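PDB 4E1F: VgrG protein from Vibrio cholerae, which probably cross-links host G-actin through its actin cross-linking toxin domain, captured here with ADP and manganese bound. Local coordinates for residues 172-177 with 351-356; 23-28 with 360-365; 61-66 with 88-93. The protein carries 1 engineered substitution. All blocks are in the same frame, centred on the assembly; numbering follows the deposited sequence.

Contact 1. Residues 172-177 with 351-356; sequences GQQATV and EFRTVP. With ADP (adenosine-5'-diphosphate), chain B; SO4 (sulfate ion), chain H.
Gln174 lays its CB-CG stem across the turn that follows Phe352, with CG 3.3 Å from Phe352 O and close to Arg353 O as well. From there the chain bends at CG and sends its amide toward the Glu351 carboxylate, the two flat groups turned about 36° from each other. The backbone link is antiparallel, Ala175 with Phe352 and Thr176 with Glu351, and Phe352 N gives Ala175 O a short, almost straight hydrogen bond of 2.7 Å.

The same Ala175 O also sits at the edge of the Phe352 ring, in its plane. CE1 of Phe352 runs on to Val177 CG2, 3.7 Å away, while Leu194 and Leu195 of helix 190-196 also touch Phe352. Val355 points into the contact, and its CG2 rests 3.6 Å from Gln173 O.

The sheet face carrying Thr176 and Glu351 is polar. Glu351, its CG turned away from the backbone N (chi1 -177°) and its chain extended, stretches along this face. A water links its OE1 to Thr176 OG1, and Thr176 CG2 lies 3.7 Å from ADP N3. Glu351 OE2 is met on the syn side by Arg353 NH1 at 2.7 Å, in a salt bridge. Asn273 takes the Arg353 NE.

The arginine is thus fixed between Glu351, Asn273 and an anion. The face with Ala175 and Phe352 is mainly apolar; the other offers charge and water beside the nucleotide, where Arg353, through NH1 and NH2, and Lys272 hold a sulfate, probably from the crystallisation liquor, which may mark a place for an anion.

Contact 2. Residues 23-28 with 360-365; sequences SSIGIQ and QSYLPK. Engineered in segment 23-28: Gln28 (natural residue Glu). With ADP (adenosine-5'-diphosphate), chain B.
Ile25 sets its CD1 over the middle of the Tyr362 ring in a CH-pi contact, 3.9 Å from the centroid and 11° off the normal, while its CG2 touches CE1 of the same ring. The motif is a type I beta-turn, Gln360 to Leu363, closed by Leu363 N to Gln360 O and packed with the chain beyond it against one face of strand 24-30.

Ile27 carries the rest. Its CG1 stands between the backbone N and the carbonyl carbon (chi1 63°), which sends CD1 outward to meet Pro364 CD tip to tip at 3.7 Å. The other branch, CG2, slides past Leu363 with 3.8 Å to its CD2.

Further out, Met111 of helix 101-124 touches both Ile27 and Pro364, Val104 lies against Tyr362, and the Tyr362 hydroxyl is hydrogen-bonded to Met98 O. Lys365, just past the turn, reaches back with NZ to bond Gln360 OE1 in the carbonyl plane.

The isoleucines alternate with Ser24, Gly26 and Gln28, which lie along ADP. Engineered Gln28 (Glu in nature) brings its CG near the ribose, Gly26 CA lies 3.3 Å from ADP O2', and Ser24 OG donates to ADP N1 at 2.7 Å.

Contact 3. Residues 61-66 with 88-93; sequences TKDMNQ and TVELVS. With ADP (adenosine-5'-diphosphate), chain B; SO4 (sulfate ion), chain D.
Glu90 and Thr61 lie side by side on the two antiparallel strands, pointing the same way. The Glu90 CB starts between two neighbours, 3.6 Å from Thr61 OG1 and 3.8 Å from Asp63 CB. A chi1 of -170° swings CG away from the backbone N, and the chain runs out straight past Asp63, carrying CD to within 3.8 Å of Asp63 OD2. There the two carboxylates stack with their planes only 3° apart. At the tip, OE1 receives a bond from a water that also donates to Thr61 OG1, and OE2 comes up against CB of engineered Gln28. A manganese ion lies about 4 Å from the nearest atom of the Glu90 side chain.

The Glu90 carbonyl is gripped twice by one residue: Thr61 N and Thr61 OG1 reach its oxygen from opposite faces of the carbonyl plane, the hydroxyl at 2.7 Å. Glu90 N returns a bond to Thr61 O, which completes the hydrogen-bonded pair.

At Met64, just after Asp63, the chain turns a corner, and Thr88 holds both sides of it. Its O accepts from Asp63 N at 2.8 Å, its N donates to Met64 O, and its OG1 takes Met64 N at 3.0 Å. Thr88 OG1 is also bonded to Glu30, which brings a further acidic side chain close to Asp63.

At the other end of strand 88-93, Val92 CG1 packs on the ribose and Ser93 O accepts from ADP O2' at 2.7 Å. Glu90, Asp63 and Glu30 gather acidic groups beside manganese and ADP, consistent with a metal-nucleotide site and with the glutamine synthetase-like fold recognised in actin cross-linking domains.

How the contacts relate
Contacts 1 and 2 have centres 8 Å apart and touch directly; contact 3 lies 15 Å from contact 1 and 17 Å from contact 2, centre to centre. Strand 24-30 ties them together, with strand 173-180 of contact 1 as one antiparallel neighbour and strand 85-97 of contact 3 as the other; strands 344-352 and 56-68 follow outward. In sequence, 23-28 comes first and 360-365 last, so contact 2 brackets the other two, and contact 3 is complete before contact 1 begins. The ADP site is thus assembled from chain ends and middle together, with one strand of each contact reaching it within the actin cross-linking domain.

Contact 1. Residues 172-177 with 351-356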
loop_
_atom_site.group_PDB
_atom_site.type_symbol
_atom_site.label_atom_id
_atom_site.label_comp_id
_atom_site.label_asym_id
_atom_site.label_seq_id
_atom_site.Cartn_x
_atom_site.Cartn_y
_atom_site.Cartn_z
ATOM N N GLY A 172 -0.605 12.895 5.322
ATOM C CA GLY A 172 0.110 12.452 4.122
ATOM C C GLY A 172 0.813 11.122 4.313
ATOM O O GLY A 172 1.529 10.654 3.415
ATOM N N GLN A 173 0.570 10.468 5.467
ATOM C CA GLN A 173 1.248 9.245 5.855
ATOM C C GLN A 173 0.426 7.963 5.920
ATOM O O GLN A 173 -0.691 7.936 6.442
ATOM C CB GLN A 173 1.970 9.467 7.190
ATOM C CG GLN A 173 3.116 10.489 7.103
ATOM C CD GLN A 173 3.752 10.774 8.444
ATOM O OE1 GLN A 173 3.121 10.658 9.494
ATOM N NE2 GLN A 173 5.011 11.184 8.440
ATOM N N GLN A 174 1.037 6.874 5.444
ATOM C CA GLN A 174 0.495 5.520 5.529
ATOM C C GLN A 174 1.578 4.534 5.950
ATOM O O GLN A 174 2.761 4.844 5.856
ATOM C CB GLN A 174 -0.129 5.088 4.208
ATOM C CG GLN A 174 -1.512 5.655 4.021
ATOM C CD GLN A 174 -1.655 6.246 2.661
ATOM O OE1 GLN A 174 -1.720 5.542 1.654
ATOM N NE2 GLN A 174 -1.709 7.567 2.610
ATOM N N ALA A 175 1.161 3.345 6.407
ATOM C CA ALA A 175 2.060 2.267 6.767
ATOM C C ALA A 175 1.465 0.994 6.211
ATOM O O ALA A 175 0.245 0.864 6.134
ATOM C CB ALA A 175 2.227 2.178 8.282
ATOM N N THR A 176 2.327 0.085 5.773
ATOM C CA THR A 176 1.951 -1.217 5.239
ATOM C C THR A 176 2.629 -2.291 6.085
ATOM O O THR A 176 3.859 -2.298 6.195
ATOM C CB THR A 176 2.299 -1.339 3.733
ATOM O OG1 THR A 176 1.517 -0.405 2.988
ATOM C CG2 THR A 176 2.037 -2.767 3.173
ATOM N N VAL A 177 1.835 -3.198 6.671
ATOM C CA VAL A 177 2.361 -4.292 7.495
ATOM C C VAL A 177 2.198 -5.613 6.744
ATOM O O VAL A 177 1.129 -5.878 6.203
ATOM C CB VAL A 177 1.694 -4.332 8.904
ATOM C CG1 VAL A 177 2.075 -5.592 9.685
ATOM C CG2 VAL A 177 2.052 -3.090 9.715
ATOM N N GLU A 351 -2.527 -2.240 4.199
ATOM C CA GLU A 351 -2.220 -0.829 4.255
ATOM C C GLU A 351 -3.068 -0.146 5.299
ATOM O O GLU A 351 -4.289 -0.252 5.275
ATOM C CB GLU A 351 -2.435 -0.192 2.873
ATOM C CG GLU A 351 -2.065 1.282 2.784
ATOM C CD GLU A 351 -2.381 1.894 1.430
ATOM O OE1 GLU A 351 -1.879 1.384 0.407
ATOM O OE2 GLU A 351 -3.107 2.912 1.393
ATOM N N PHE A 352 -2.420 0.580 6.214
ATOM C CA PHE A 352 -3.129 1.392 7.206
ATOM C C PHE A 352 -3.376 2.743 6.524
ATOM O O PHE A 352 -2.431 3.525 6.332
ATOM C CB PHE A 352 -2.316 1.520 8.516
ATOM C CG PHE A 352 -2.316 0.243 9.323
ATOM C CD1 PHE A 352 -1.445 -0.800 9.012
ATOM C CD2 PHE A 352 -3.201 0.070 10.383
ATOM C CE1 PHE A 352 -1.480 -2.003 9.729
ATOM C CE2 PHE A 352 -3.188 -1.115 11.144
ATOM C CZ PHE A 352 -2.339 -2.146 10.800
ATOM N N ARG A 353 -4.639 2.986 6.116
ATOM C CA ARG A 353 -5.040 4.195 5.380
ATOM C C ARG A 353 -4.732 5.473 6.158
ATOM O O ARG A 353 -4.362 6.490 5.576
ATOM C CB ARG A 353 -6.505 4.090 4.945
ATOM C CG ARG A 353 -6.755 2.904 3.971
ATOM C CD ARG A 353 -6.072 3.114 2.609
ATOM N NE ARG A 353 -6.650 4.258 1.891
ATOM C CZ ARG A 353 -6.188 4.759 0.751
ATOM N NH1 ARG A 353 -5.112 4.240 0.180
ATOM N NH2 ARG A 353 -6.820 5.761 0.156
ATOM N N THR A 354 -4.867 5.388 7.491
ATOM C CA THR A 354 -4.530 6.387 8.513
ATOM C C THR A 354 -3.580 5.620 9.459
ATOM O O THR A 354 -3.894 4.495 9.834
ATOM C CB THR A 354 -5.823 6.844 9.240
ATOM O OG1 THR A 354 -6.617 7.566 8.307
ATOM C CG2 THR A 354 -5.550 7.730 10.456
ATOM N N VAL A 355 -2.441 6.202 9.834
ATOM C CA VAL A 355 -1.498 5.519 10.719
ATOM C C VAL A 355 -2.090 5.484 12.139
ATOM O O VAL A 355 -2.325 6.556 12.688
ATOM C CB VAL A 355 -0.062 6.128 10.682
ATOM C CG1 VAL A 355 0.866 5.424 11.684
ATOM C CG2 VAL A 355 0.529 6.066 9.273
ATOM N N PRO A 356 -2.362 4.291 12.740
ATOM C CA PRO A 356 -2.907 4.273 14.112
ATOM C C PRO A 356 -1.814 4.601 15.139
ATOM O O PRO A 356 -0.619 4.573 14.797
ATOM C CB PRO A 356 -3.410 2.831 14.253
ATOM C CG PRO A 356 -2.458 2.032 13.416
ATOM C CD PRO A 356 -2.158 2.918 12.229
HETATM P PB ADP B . 1.536 2.499 -5.864
HETATM O O1B ADP B . 2.868 2.485 -6.604
HETATM O O2B ADP B . 0.538 1.704 -6.712
HETATM O O3B ADP B . 1.054 3.992 -5.843
HETATM P PA ADP B . 2.984 1.632 -3.477
HETATM O O1A ADP B . 3.913 0.847 -4.345
HETATM O O2A ADP B . 3.611 3.004 -3.215
HETATM O O3A ADP B . 1.679 1.871 -4.387
HETATM O "O5'" ADP B . 2.825 0.853 -2.044
HETATM C "C5'" ADP B . 3.981 0.209 -1.402
HETATM C "C4'" ADP B . 4.123 0.093 0.113
HETATM O "O4'" ADP B . 4.156 -1.311 0.510
HETATM C "C3'" ADP B . 5.390 0.700 0.746
HETATM O "O3'" ADP B . 5.201 1.237 2.053
HETATM C "C2'" ADP B . 6.316 -0.507 0.866
HETATM O "O2'" ADP B . 7.397 -0.433 1.795
HETATM C "C1'" ADP B . 5.311 -1.545 1.306
HETATM N N9 ADP B . 5.755 -2.950 1.204
HETATM C C8 ADP B . 6.216 -3.570 0.081
HETATM N N7 ADP B . 6.648 -4.794 0.298
HETATM C C5 ADP B . 6.431 -4.988 1.650
HETATM C C6 ADP B . 6.651 -6.094 2.508
HETATM N N6 ADP B . 7.108 -7.285 2.077
HETATM N N1 ADP B . 6.343 -5.955 3.819
HETATM C C2 ADP B . 5.831 -4.789 4.231
HETATM N N3 ADP B . 5.551 -3.699 3.512
HETATM C C4 ADP B . 5.881 -3.856 2.230
HETATM S S SO4 H . -4.699 6.233 -3.011
HETATM O O1 SO4 H . -3.867 7.218 -3.683
HETATM O O2 SO4 H . -5.662 6.914 -2.155
HETATM O O3 SO4 H . -5.375 5.412 -4.019
HETATM O O4 SO4 H . -3.850 5.374 -2.184
HETATM O O HOH W 1 -3.275 8.967 5.889
HETATM O O HOH W 2 0.653 -0.579 0.395
#

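Contact 2. Residues 23-28 with 360-365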
loop_
_atom_site.group_PDB
_atom_site.type_symbol
_atom_site.label_atom_id
_atom_site.label_comp_id
_atom_site.label_asym_id
_atom_site.label_seq_id
_atom_site.Cartn_x
_atom_site.Cartn_y
_atom_site.Cartn_z
ATOM N N SER A 23 7.398 -10.554 10.763
ATOM C CA SER A 23 6.552 -9.438 10.336
ATOM C C SER A 23 7.386 -8.285 9.786
ATOM O O SER A 23 8.480 -8.016 10.299
ATOM C CB SER A 23 5.655 -8.966 11.478
ATOM O OG SER A 23 6.401 -8.374 12.529
ATOM N N SER A 24 6.898 -7.649 8.726
ATOM C CA SER A 24 7.593 -6.553 8.063
ATOM C C SER A 24 6.729 -5.296 7.964
ATOM O O SER A 24 5.499 -5.372 8.044
ATOM C CB SER A 24 8.038 -7.005 6.676
ATOM O OG SER A 24 6.913 -7.471 5.950
ATOM N N ILE A 25 7.383 -4.139 7.755
ATOM C CA ILE A 25 6.704 -2.856 7.673
ATOM C C ILE A 25 7.342 -1.955 6.628
ATOM O O ILE A 25 8.566 -1.947 6.457
ATOM C CB ILE A 25 6.606 -2.163 9.083
ATOM C CG1 ILE A 25 5.682 -0.893 9.057
ATOM C CG2 ILE A 25 7.991 -1.848 9.675
ATOM C CD1 ILE A 25 4.931 -0.623 10.325
ATOM N N GLY A 26 6.480 -1.209 5.958
ATOM C CA GLY A 26 6.822 -0.184 4.993
ATOM C C GLY A 26 6.025 1.064 5.310
ATOM O O GLY A 26 4.944 0.992 5.906
ATOM N N ILE A 27 6.565 2.217 4.950
ATOM C CA ILE A 27 5.903 3.508 5.173
ATOM C C ILE A 27 5.826 4.330 3.884
ATOM O O ILE A 27 6.707 4.225 3.019
ATOM C CB ILE A 27 6.517 4.327 6.364
ATOM C CG1 ILE A 27 8.006 4.719 6.111
ATOM C CG2 ILE A 27 6.323 3.586 7.717
ATOM C CD1 ILE A 27 8.589 5.818 7.047
ATOM N N GLN A 28 4.765 5.140 3.754
ATOM C CA GLN A 28 4.554 6.049 2.622
ATOM C C GLN A 28 4.356 7.431 3.202
ATOM O O GLN A 28 3.592 7.588 4.157
ATOM C CB GLN A 28 3.307 5.638 1.868
ATOM C CG GLN A 28 3.493 4.426 0.981
ATOM C CD GLN A 28 2.172 4.026 0.375
ATOM O OE1 GLN A 28 1.761 4.535 -0.689
ATOM N NE2 GLN A 28 1.461 3.148 1.067
ATOM N N GLN A 360 2.662 4.836 15.050
ATOM C CA GLN A 360 3.166 6.202 14.898
ATOM C C GLN A 360 4.702 6.346 14.954
ATOM O O GLN A 360 5.262 7.144 14.207
ATOM C CB GLN A 360 2.467 7.191 15.855
ATOM C CG GLN A 360 1.072 7.635 15.400
ATOM C CD GLN A 360 1.034 8.462 14.117
ATOM O OE1 GLN A 360 2.038 9.037 13.656
ATOM N NE2 GLN A 360 -0.146 8.539 13.506
ATOM N N SER A 361 5.364 5.525 15.798
ATOM C CA SER A 361 6.808 5.464 16.020
ATOM C C SER A 361 7.608 5.097 14.766
ATOM O O SER A 361 8.820 5.331 14.720
ATOM C CB SER A 361 7.121 4.500 17.167
ATOM O OG SER A 361 6.715 3.173 16.866
ATOM N N TYR A 362 6.950 4.528 13.750
ATOM C CA TYR A 362 7.617 4.146 12.502
ATOM C C TYR A 362 7.667 5.298 11.496
ATOM O O TYR A 362 8.306 5.162 10.457
ATOM C CB TYR A 362 6.875 2.959 11.862
ATOM C CG TYR A 362 6.953 1.690 12.678
ATOM C CD1 TYR A 362 7.980 0.773 12.477
ATOM C CD2 TYR A 362 5.959 1.365 13.594
ATOM C CE1 TYR A 362 8.036 -0.422 13.199
ATOM C CE2 TYR A 362 6.003 0.175 14.324
ATOM C CZ TYR A 362 7.039 -0.721 14.113
ATOM O OH TYR A 362 7.096 -1.888 14.835
ATOM N N LEU A 363 6.942 6.388 11.774
ATOM C CA LEU A 363 6.801 7.514 10.868
ATOM C C LEU A 363 7.664 8.705 11.267
ATOM O O LEU A 363 7.736 9.026 12.455
ATOM C CB LEU A 363 5.309 7.922 10.782
ATOM C CG LEU A 363 4.412 7.173 9.769
ATOM C CD1 LEU A 363 4.930 7.286 8.331
ATOM C CD2 LEU A 363 4.212 5.702 10.138
ATOM N N PRO A 364 8.346 9.358 10.296
ATOM C CA PRO A 364 9.133 10.556 10.643
ATOM C C PRO A 364 8.227 11.746 10.984
ATOM O O PRO A 364 7.133 11.891 10.424
ATOM C CB PRO A 364 9.933 10.826 9.369
ATOM C CG PRO A 364 9.056 10.289 8.259
ATOM C CD PRO A 364 8.361 9.099 8.842
ATOM N N LYS A 365 8.678 12.610 11.889
ATOM C CA LYS A 365 7.903 13.804 12.233
ATOM C C LYS A 365 8.750 15.064 12.054
ATOM O O LYS A 365 9.845 15.135 12.609
ATOM C CB LYS A 365 7.362 13.714 13.692
ATOM C CG LYS A 365 6.468 12.504 14.013
ATOM C CD LYS A 365 5.216 12.369 13.111
ATOM C CE LYS A 365 4.147 11.458 13.676
ATOM N NZ LYS A 365 4.599 10.045 13.817
HETATM P PB ADP B . 1.536 2.499 -5.864
HETATM O O1B ADP B . 2.868 2.485 -6.604
HETATM O O2B ADP B . 0.538 1.704 -6.712
HETATM O O3B ADP B . 1.054 3.992 -5.843
HETATM P PA ADP B . 2.984 1.632 -3.477
HETATM O O1A ADP B . 3.913 0.847 -4.345
HETATM O O2A ADP B . 3.611 3.004 -3.215
HETATM O O3A ADP B . 1.679 1.871 -4.387
HETATM O "O5'" ADP B . 2.825 0.853 -2.044
HETATM C "C5'" ADP B . 3.981 0.209 -1.402
HETATM C "C4'" ADP B . 4.123 0.093 0.113
HETATM O "O4'" ADP B . 4.156 -1.311 0.510
HETATM C "C3'" ADP B . 5.390 0.700 0.746
HETATM O "O3'" ADP B . 5.201 1.237 2.053
HETATM C "C2'" ADP B . 6.316 -0.507 0.866
HETATM O "O2'" ADP B . 7.397 -0.433 1.795
HETATM C "C1'" ADP B . 5.311 -1.545 1.306
HETATM N N9 ADP B . 5.755 -2.950 1.204
HETATM C C8 ADP B . 6.216 -3.570 0.081
HETATM N N7 ADP B . 6.648 -4.794 0.298
HETATM C C5 ADP B . 6.431 -4.988 1.650
HETATM C C6 ADP B . 6.651 -6.094 2.508
HETATM N N6 ADP B . 7.108 -7.285 2.077
HETATM N N1 ADP B . 6.343 -5.955 3.819
HETATM C C2 ADP B . 5.831 -4.789 4.231
HETATM N N3 ADP B . 5.551 -3.699 3.512
HETATM C C4 ADP B . 5.881 -3.856 2.230
#

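Contact 3. Residues 61-66 with 88-93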
loop_
_atom_site.group_PDB
_atom_site.type_symbol
_atom_site.label_atom_id
_atom_site.label_comp_id
_atom_site.label_asym_id
_atom_site.label_seq_id
_atom_site.Cartn_x
_atom_site.Cartn_y
_atom_site.Cartn_z
ATOM N N THR A 61 9.204 9.181 -5.453
ATOM C CA THR A 61 8.137 8.941 -6.407
ATOM C C THR A 61 7.221 10.120 -6.620
ATOM O O THR A 61 7.086 10.985 -5.750
ATOM C CB THR A 61 7.252 7.745 -5.961
ATOM O OG1 THR A 61 6.453 8.139 -4.837
ATOM C CG2 THR A 61 8.051 6.460 -5.651
ATOM N N LYS A 62 6.511 10.090 -7.749
ATOM C CA LYS A 62 5.466 11.063 -8.063
ATOM C C LYS A 62 4.196 10.399 -7.575
ATOM O O LYS A 62 4.084 9.157 -7.642
ATOM C CB LYS A 62 5.402 11.404 -9.581
ATOM C CG LYS A 62 5.297 10.197 -10.536
ATOM C CD LYS A 62 4.740 10.636 -11.890
ATOM C CE LYS A 62 4.864 9.511 -12.888
ATOM N NZ LYS A 62 4.204 9.838 -14.187
ATOM N N ASP A 63 3.305 11.184 -6.974
ATOM C CA ASP A 63 2.071 10.630 -6.414
ATOM C C ASP A 63 0.825 11.224 -7.079
ATOM O O ASP A 63 0.339 10.665 -8.055
ATOM C CB ASP A 63 2.055 10.787 -4.865
ATOM C CG ASP A 63 0.867 10.142 -4.155
ATOM O OD1 ASP A 63 0.192 9.301 -4.776
ATOM O OD2 ASP A 63 0.614 10.488 -2.980
ATOM N N MET A 64 0.313 12.346 -6.557
ATOM C CA MET A 64 -0.917 12.961 -7.035
ATOM C C MET A 64 -0.674 13.972 -8.147
ATOM O O MET A 64 0.051 14.956 -7.934
ATOM C CB MET A 64 -1.663 13.616 -5.855
ATOM C CG MET A 64 -3.077 13.076 -5.646
ATOM S SD MET A 64 -3.106 11.352 -5.096
ATOM C CE MET A 64 -3.351 11.580 -3.256
ATOM N N ASN A 65 -1.310 13.756 -9.322
ATOM C CA ASN A 65 -1.205 14.659 -10.460
ATOM C C ASN A 65 -1.788 16.031 -10.074
ATOM O O ASN A 65 -2.928 16.106 -9.612
ATOM C CB ASN A 65 -1.937 14.084 -11.681
ATOM C CG ASN A 65 -1.760 14.934 -12.914
ATOM O OD1 ASN A 65 -2.184 16.084 -12.966
ATOM N ND2 ASN A 65 -1.090 14.411 -13.916
ATOM N N GLN A 66 -0.991 17.107 -10.233
ATOM C CA GLN A 66 -1.435 18.468 -9.901
ATOM C C GLN A 66 -1.641 19.358 -11.138
ATOM O O GLN A 66 -1.681 20.581 -11.026
ATOM C CB GLN A 66 -0.477 19.138 -8.903
ATOM C CG GLN A 66 -0.284 18.386 -7.594
ATOM C CD GLN A 66 -1.466 18.472 -6.674
ATOM O OE1 GLN A 66 -2.295 17.569 -6.604
ATOM N NE2 GLN A 66 -1.562 19.544 -5.925
ATOM N N THR A 88 2.641 15.617 -6.793
ATOM C CA THR A 88 3.158 15.693 -5.428
ATOM C C THR A 88 4.264 14.619 -5.334
ATOM O O THR A 88 4.282 13.670 -6.135
ATOM C CB THR A 88 2.045 15.468 -4.383
ATOM O OG1 THR A 88 1.478 14.173 -4.552
ATOM C CG2 THR A 88 0.956 16.518 -4.467
ATOM N N VAL A 89 5.173 14.777 -4.373
ATOM C CA VAL A 89 6.258 13.827 -4.156
ATOM C C VAL A 89 5.879 12.957 -2.969
ATOM O O VAL A 89 5.427 13.480 -1.943
ATOM C CB VAL A 89 7.644 14.523 -3.930
ATOM C CG1 VAL A 89 8.715 13.528 -3.466
ATOM C CG2 VAL A 89 8.111 15.235 -5.194
ATOM N N GLU A 90 6.021 11.626 -3.126
ATOM C CA GLU A 90 5.825 10.715 -2.019
ATOM C C GLU A 90 7.104 9.902 -1.765
ATOM O O GLU A 90 7.686 9.330 -2.693
ATOM C CB GLU A 90 4.613 9.822 -2.263
ATOM C CG GLU A 90 4.202 9.016 -1.041
ATOM C CD GLU A 90 3.040 8.079 -1.302
ATOM O OE1 GLU A 90 2.975 7.518 -2.418
ATOM O OE2 GLU A 90 2.248 7.835 -0.365
ATOM N N LEU A 91 7.533 9.852 -0.498
ATOM C CA LEU A 91 8.695 9.050 -0.110
ATOM C C LEU A 91 8.185 7.664 0.354
ATOM O O LEU A 91 7.320 7.591 1.217
ATOM C CB LEU A 91 9.536 9.767 0.947
ATOM C CG LEU A 91 10.013 11.191 0.624
ATOM C CD1 LEU A 91 10.903 11.695 1.716
ATOM C CD2 LEU A 91 10.656 11.304 -0.752
ATOM N N VAL A 92 8.613 6.600 -0.351
ATOM C CA VAL A 92 8.158 5.208 -0.169
ATOM C C VAL A 92 9.310 4.324 0.312
ATOM O O VAL A 92 10.244 4.037 -0.433
ATOM C CB VAL A 92 7.495 4.644 -1.457
ATOM C CG1 VAL A 92 6.876 3.279 -1.184
ATOM C CG2 VAL A 92 6.439 5.607 -2.001
ATOM N N SER A 93 9.267 3.928 1.575
ATOM C CA SER A 93 10.374 3.171 2.134
ATOM C C SER A 93 10.441 1.775 1.574
ATOM O O SER A 93 9.420 1.225 1.124
ATOM C CB SER A 93 10.290 3.131 3.659
ATOM O OG SER A 93 9.340 2.150 4.049
HETATM P PB ADP B . 1.536 2.499 -5.864
HETATM O O1B ADP B . 2.868 2.485 -6.604
HETATM O O2B ADP B . 0.538 1.704 -6.712
HETATM O O3B ADP B . 1.054 3.992 -5.843
HETATM P PA ADP B . 2.984 1.632 -3.477
HETATM O O1A ADP B . 3.913 0.847 -4.345
HETATM O O2A ADP B . 3.611 3.004 -3.215
HETATM O O3A ADP B . 1.679 1.871 -4.387
HETATM O "O5'" ADP B . 2.825 0.853 -2.044
HETATM C "C5'" ADP B . 3.981 0.209 -1.402
HETATM C "C4'" ADP B . 4.123 0.093 0.113
HETATM O "O4'" ADP B . 4.156 -1.311 0.510
HETATM C "C3'" ADP B . 5.390 0.700 0.746
HETATM O "O3'" ADP B . 5.201 1.237 2.053
HETATM C "C2'" ADP B . 6.316 -0.507 0.866
HETATM O "O2'" ADP B . 7.397 -0.433 1.795
HETATM C "C1'" ADP B . 5.311 -1.545 1.306
HETATM N N9 ADP B . 5.755 -2.950 1.204
HETATM C C8 ADP B . 6.216 -3.570 0.081
HETATM N N7 ADP B . 6.648 -4.794 0.298
HETATM C C5 ADP B . 6.431 -4.988 1.650
HETATM C C6 ADP B . 6.651 -6.094 2.508
HETATM N N6 ADP B . 7.108 -7.285 2.077
HETATM N N1 ADP B . 6.343 -5.955 3.819
HETATM C C2 ADP B . 5.831 -4.789 4.231
HETATM N N3 ADP B . 5.551 -3.699 3.512
HETATM C C4 ADP B . 5.881 -3.856 2.230
HETATM S S SO4 D . 0.568 8.571 -14.547
HETATM O O1 SO4 D . 1.065 8.928 -15.883
HETATM O O2 SO4 D . -0.200 7.318 -14.595
HETATM O O3 SO4 D . 1.690 8.445 -13.638
HETATM O O4 SO4 D . -0.281 9.618 -14.052
HETATM O O HOH W 3 4.095 7.045 -4.774
#